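Local coordinates for transferrin binding protein B (Actinobacillus suis, PDB 3PQU), which probably binds host transferrin at the bacterial outer membrane as a surface lipoprotein, helping the pathogen acquire iron, at residues L94-H107 with Y120-S132. Numbering follows the deposited sequence. Where two conformers were deposited one is given.
Sequences LNDKTTSGLIYHSH and YVRSGYVFDESYS
The carboxylate of Asp128 is gripped by two hydroxyls from the turn that follows helix 91-97: Thr98 OG1 donates to Asp128 OD2 (2.7 Å) from above the carboxylate plane, and Ser100 OG donates to Asp128 OD1 on the syn side, also at 2.7 Å. Ser130 N reaches OD1 from the opposite face, closing an Asx turn, while two waters donate to OD2. With its CG anti to the backbone N (chi1 -177°), Asp128 reaches back to the turn. The same hydroxyls accept from backbone N-H groups in ST turns, and the carboxylate probably helps hold the connection from helix 91-97 to strand 103-105. Beside it, Lys97 NZ sits over the centre of the Tyr131 ring, 3.3 Å from its centroid, a cation-pi contact, and also forms a salt bridge with Asp150. Strands 103-105 and 125-128 then pair antiparallel, Tyr104 and Phe127 exchanging two backbone hydrogen bonds while their rings pack obliquely, planes 41° apart. At the other end Ser106 OG donates to Ser123 O (2.6 Å) and accepts from Tyr125 N, bridging the corner at Gly124, and Ser106 CB lies over the Tyr125 ring face, 3.8 Å from its centroid. Beyond the corner, Ser123 N donates to His107 NE2 at 3.2 Å, and Arg122 CD covers one face of that imidazole. Strand 103-105 forms an edge of the five-stranded antiparallel sheet in the N-lobe handle; strand 121-128 lies between it and strand 150-157, while from helix 91-97 Leu94 CD1 lies 3.7 Å from Phe127 CA and Leu91 touches Ile103.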
loop_
_atom_site.group_PDB
_atom_site.type_symbol
_atom_site.label_atom_id
_atom_site.label_comp_id
_atom_site.label_asym_id
_atom_site.label_seq_id
_atom_site.Cartn_x
_atom_site.Cartn_y
_atom_site.Cartn_z
ATOM N N LEU A 94 13.559 8.677 19.467
ATOM C CA LEU A 94 14.355 9.907 19.524
ATOM C C LEU A 94 14.143 10.648 20.856
ATOM O O LEU A 94 15.098 11.130 21.470
ATOM C CB LEU A 94 14.011 10.828 18.346
ATOM C CG LEU A 94 14.424 10.365 16.936
ATOM C CD1 LEU A 94 13.960 11.367 15.897
ATOM C CD2 LEU A 94 15.943 10.181 16.827
ATOM N N ASN A 95 12.893 10.724 21.300
ATOM C CA ASN A 95 12.570 11.296 22.619
ATOM C C ASN A 95 13.215 10.578 23.800
ATOM O O ASN A 95 13.686 11.234 24.731
ATOM C CB ASN A 95 11.059 11.429 22.826
ATOM C CG ASN A 95 10.514 12.723 22.235
ATOM O OD1 ASN A 95 10.843 13.814 22.704
ATOM N ND2 ASN A 95 9.699 12.612 21.191
ATOM N N ASP A 96 13.266 9.248 23.756
ATOM C CA ASP A 96 13.872 8.493 24.850
ATOM C C ASP A 96 15.374 8.740 24.986
ATOM O O ASP A 96 15.874 8.730 26.082
ATOM C CB ASP A 96 13.610 6.984 24.720
ATOM C CG ASP A 96 12.134 6.620 24.893
ATOM O OD1 ASP A 96 11.338 7.495 25.309
ATOM O OD2 ASP A 96 11.775 5.460 24.592
ATOM N N LYS A 97 16.094 8.955 23.887
ATOM C CA LYS A 97 17.554 9.085 23.966
ATOM C C LYS A 97 18.098 10.532 23.902
ATOM O O LYS A 97 19.312 10.760 23.974
ATOM C CB LYS A 97 18.236 8.254 22.863
ATOM C CG LYS A 97 18.062 8.807 21.443
ATOM C CD LYS A 97 18.680 7.833 20.405
ATOM C CE LYS A 97 18.517 8.336 18.972
ATOM N NZ LYS A 97 19.161 9.673 18.708
ATOM N N THR A 98 17.215 11.508 23.740
ATOM C CA THR A 98 17.667 12.868 23.472
ATOM C C THR A 98 18.294 13.526 24.702
ATOM O O THR A 98 17.850 13.338 25.834
ATOM C CB THR A 98 16.521 13.775 22.949
ATOM O OG1 THR A 98 17.045 15.066 22.616
ATOM C CG2 THR A 98 15.434 13.960 24.028
ATOM N N THR A 99 19.340 14.307 24.486
ATOM C CA THR A 99 19.847 15.128 25.579
ATOM C C THR A 99 19.691 16.594 25.172
ATOM O O THR A 99 20.085 17.493 25.912
ATOM C CB THR A 99 21.314 14.867 25.853
ATOM O OG1 THR A 99 22.046 15.167 24.662
ATOM C CG2 THR A 99 21.557 13.411 26.271
ATOM N N SER A 100 19.126 16.828 23.989
ATOM C CA SER A 100 18.892 18.188 23.515
ATOM C C SER A 100 17.514 18.722 23.932
ATOM O O SER A 100 17.363 19.922 24.209
ATOM C CB SER A 100 18.984 18.251 21.973
ATOM O OG SER A 100 17.859 17.621 21.402
ATOM N N GLY A 101 16.519 17.837 23.960
ATOM C CA GLY A 101 15.127 18.236 24.106
ATOM C C GLY A 101 14.625 18.970 22.867
ATOM O O GLY A 101 13.611 19.668 22.917
ATOM N N LEU A 102 15.337 18.830 21.750
ATOM C CA LEU A 102 14.953 19.515 20.525
ATOM C C LEU A 102 14.536 18.515 19.452
ATOM O O LEU A 102 15.312 18.220 18.534
ATOM C CB LEU A 102 16.100 20.375 20.022
ATOM C CG LEU A 102 16.415 21.547 20.956
ATOM C CD1 LEU A 102 17.725 22.226 20.577
ATOM C CD2 LEU A 102 15.274 22.539 20.920
ATOM N N ILE A 103 13.317 17.999 19.583
ATOM C CA ILE A 103 12.782 16.974 18.685
ATOM C C ILE A 103 11.721 17.616 17.812
ATOM O O ILE A 103 10.772 18.256 18.318
ATOM C CB ILE A 103 12.124 15.823 19.460
ATOM C CG1 ILE A 103 13.062 15.267 20.540
ATOM C CG2 ILE A 103 11.682 14.738 18.517
ATOM C CD1 ILE A 103 14.332 14.660 20.012
ATOM N N TYR A 104 11.881 17.454 16.503
ATOM C CA TYR A 104 10.963 18.042 15.533
ATOM C C TYR A 104 10.517 17.027 14.486
ATOM O O TYR A 104 11.219 16.049 14.215
ATOM C CB TYR A 104 11.642 19.226 14.834
ATOM C CG TYR A 104 11.994 20.371 15.751
ATOM C CD1 TYR A 104 11.005 21.186 16.299
ATOM C CD2 TYR A 104 13.321 20.641 16.073
ATOM C CE1 TYR A 104 11.329 22.245 17.154
ATOM C CE2 TYR A 104 13.657 21.697 16.918
ATOM C CZ TYR A 104 12.656 22.497 17.448
ATOM O OH TYR A 104 12.993 23.545 18.270
ATOM N N HIS A 105 9.352 17.255 13.892
ATOM C CA HIS A 105 8.986 16.492 12.704
ATOM C C HIS A 105 8.086 17.296 11.758
ATOM O O HIS A 105 7.491 18.297 12.147
ATOM C CB HIS A 105 8.402 15.119 13.056
ATOM C CG HIS A 105 7.038 15.179 13.660
ATOM N ND1 HIS A 105 5.885 15.115 12.904
ATOM C CD2 HIS A 105 6.637 15.292 14.951
ATOM C CE1 HIS A 105 4.833 15.194 13.703
ATOM N NE2 HIS A 105 5.261 15.299 14.952
ATOM N N SER A 106 8.032 16.858 10.507
ATOM C CA SER A 106 7.453 17.630 9.437
ATOM C C SER A 106 5.937 17.830 9.564
ATOM O O SER A 106 5.368 18.624 8.824
ATOM C CB SER A 106 7.773 16.963 8.088
ATOM O OG SER A 106 7.408 15.590 8.138
ATOM N N HIS A 107 5.281 17.089 10.451
ATOM C CA HIS A 107 3.850 17.309 10.668
ATOM C C HIS A 107 3.566 17.926 12.057
ATOM O O HIS A 107 2.415 17.928 12.515
ATOM C CB HIS A 107 3.039 16.003 10.489
ATOM C CG HIS A 107 2.840 15.590 9.056
ATOM N ND1 HIS A 107 1.644 15.754 8.394
ATOM C CD2 HIS A 107 3.690 15.034 8.161
ATOM C CE1 HIS A 107 1.761 15.304 7.154
ATOM N NE2 HIS A 107 2.996 14.865 6.986
ATOM N N TYR A 120 -4.501 10.622 5.163
ATOM C CA TYR A 120 -4.111 9.227 4.999
ATOM C C TYR A 120 -2.588 9.043 4.943
ATOM O O TYR A 120 -2.080 7.931 4.979
ATOM C CB TYR A 120 -4.756 8.656 3.728
ATOM C CG TYR A 120 -6.274 8.692 3.774
ATOM C CD1 TYR A 120 -6.983 7.747 4.515
ATOM C CD2 TYR A 120 -6.993 9.665 3.088
ATOM C CE1 TYR A 120 -8.377 7.772 4.581
ATOM C CE2 TYR A 120 -8.406 9.697 3.144
ATOM C CZ TYR A 120 -9.079 8.745 3.895
ATOM O OH TYR A 120 -10.456 8.750 3.960
ATOM N N VAL A 121 -1.867 10.141 4.843
ATOM C CA VAL A 121 -0.434 10.070 4.603
ATOM C C VAL A 121 0.324 10.943 5.589
ATOM O O VAL A 121 -0.193 11.974 6.032
ATOM C CB VAL A 121 -0.124 10.512 3.158
ATOM C CG1 VAL A 121 1.362 10.688 2.964
ATOM C CG2 VAL A 121 -0.698 9.497 2.167
ATOM N N ARG A 122 1.527 10.503 5.951
ATOM C CA ARG A 122 2.487 11.325 6.664
ATOM C C ARG A 122 3.819 11.230 5.920
ATOM O O ARG A 122 4.205 10.149 5.485
ATOM C CB ARG A 122 2.686 10.808 8.097
ATOM C CG ARG A 122 1.482 10.970 9.014
ATOM C CD ARG A 122 1.250 12.425 9.402
ATOM N NE ARG A 122 0.053 12.558 10.234
ATOM C CZ ARG A 122 -1.172 12.755 9.753
ATOM N NH1 ARG A 122 -1.361 12.857 8.443
ATOM N NH2 ARG A 122 -2.204 12.866 10.582
ATOM N N SER A 123 4.532 12.340 5.783
ATOM C CA SER A 123 5.839 12.270 5.150
ATOM C C SER A 123 6.716 13.407 5.593
ATOM O O SER A 123 6.230 14.369 6.176
ATOM C CB SER A 123 5.731 12.292 3.622
ATOM O OG SER A 123 5.657 13.626 3.138
ATOM N N GLY A 124 8.009 13.280 5.268
ATOM C CA GLY A 124 8.995 14.337 5.444
ATOM C C GLY A 124 10.156 13.842 6.283
ATOM O O GLY A 124 11.024 13.098 5.822
ATOM N N TYR A 125 10.166 14.250 7.543
ATOM C CA TYR A 125 11.320 13.995 8.386
ATOM C C TYR A 125 10.923 14.013 9.854
ATOM O O TYR A 125 9.886 14.567 10.247
ATOM C CB TYR A 125 12.421 15.027 8.109
ATOM C CG TYR A 125 11.917 16.460 8.120
ATOM C CD1 TYR A 125 11.606 17.105 9.325
ATOM C CD2 TYR A 125 11.733 17.162 6.933
ATOM C CE1 TYR A 125 11.115 18.439 9.343
ATOM C CE2 TYR A 125 11.251 18.495 6.936
ATOM C CZ TYR A 125 10.951 19.120 8.156
ATOM O OH TYR A 125 10.472 20.409 8.176
ATOM N N VAL A 126 11.749 13.353 10.645
ATOM C CA VAL A 126 11.614 13.355 12.088
ATOM C C VAL A 126 13.042 13.317 12.607
ATOM O O VAL A 126 13.856 12.520 12.138
ATOM C CB VAL A 126 10.779 12.154 12.553
ATOM C CG1 VAL A 126 11.203 10.881 11.805
ATOM C CG2 VAL A 126 10.846 11.988 14.057
ATOM N N PHE A 127 13.373 14.207 13.529
ATOM C CA PHE A 127 14.779 14.324 13.899
ATOM C C PHE A 127 15.043 15.013 15.229
ATOM O O PHE A 127 14.190 15.738 15.761
ATOM C CB PHE A 127 15.535 15.053 12.774
ATOM C CG PHE A 127 15.296 16.551 12.753
ATOM C CD1 PHE A 127 16.188 17.417 13.373
ATOM C CD2 PHE A 127 14.170 17.084 12.123
ATOM C CE1 PHE A 127 15.955 18.807 13.378
ATOM C CE2 PHE A 127 13.936 18.455 12.106
ATOM C CZ PHE A 127 14.830 19.325 12.734
ATOM N N ASP A 128 16.237 14.753 15.757
ATOM C CA ASP A 128 16.777 15.438 16.924
ATOM C C ASP A 128 17.769 16.459 16.368
ATOM O O ASP A 128 18.669 16.111 15.609
ATOM C CB ASP A 128 17.470 14.420 17.853
ATOM C CG ASP A 128 18.006 15.043 19.141
ATOM O OD1 ASP A 128 18.419 16.211 19.131
ATOM O OD2 ASP A 128 18.055 14.355 20.174
ATOM N N GLU A 129 17.594 17.726 16.705
ATOM C CA GLU A 129 18.457 18.767 16.141
ATOM C C GLU A 129 19.938 18.554 16.471
ATOM O O GLU A 129 20.809 18.921 15.689
ATOM C CB GLU A 129 18.045 20.138 16.676
ATOM C CG GLU A 129 18.922 21.274 16.224
ATOM C CD GLU A 129 18.424 22.619 16.744
ATOM O OE1 GLU A 129 17.215 22.903 16.607
ATOM O OE2 GLU A 129 19.239 23.395 17.291
ATOM N N SER A 130 20.234 18.004 17.644
ATOM C CA SER A 130 21.631 17.875 18.039
ATOM C C SER A 130 21.852 16.712 18.974
ATOM O O SER A 130 21.581 16.812 20.179
ATOM C CB SER A 130 22.146 19.173 18.688
ATOM O OG SER A 130 23.554 19.107 18.895
ATOM N N TYR A 131 22.399 15.636 18.418
ATOM C CA TYR A 131 22.585 14.374 19.138
ATOM C C TYR A 131 23.982 13.802 18.889
ATOM O O TYR A 131 24.434 13.667 17.758
ATOM C CB TYR A 131 21.510 13.340 18.726
ATOM C CG TYR A 131 21.752 11.971 19.348
ATOM C CD1 TYR A 131 21.444 11.730 20.694
ATOM C CD2 TYR A 131 22.317 10.936 18.612
ATOM C CE1 TYR A 131 21.692 10.487 21.280
ATOM C CE2 TYR A 131 22.561 9.679 19.189
ATOM C CZ TYR A 131 22.245 9.469 20.516
ATOM O OH TYR A 131 22.481 8.244 21.083
ATOM N N SER A 132 24.661 13.454 19.960
ATOM C CA SER A 132 26.053 13.065 19.880
ATOM C C SER A 132 26.182 11.561 20.103
ATOM O O SER A 132 25.741 11.038 21.124
ATOM C CB SER A 132 26.842 13.837 20.950
ATOM O OG SER A 132 28.166 13.362 21.043
HETATM O O HOH W 1 17.528 11.764 20.030
HETATM O O HOH W 2 20.137 14.947 21.625
HETATM O O HOH W 3 23.701 13.837 22.600
HETATM O O HOH W 4 3.966 15.550 4.316
#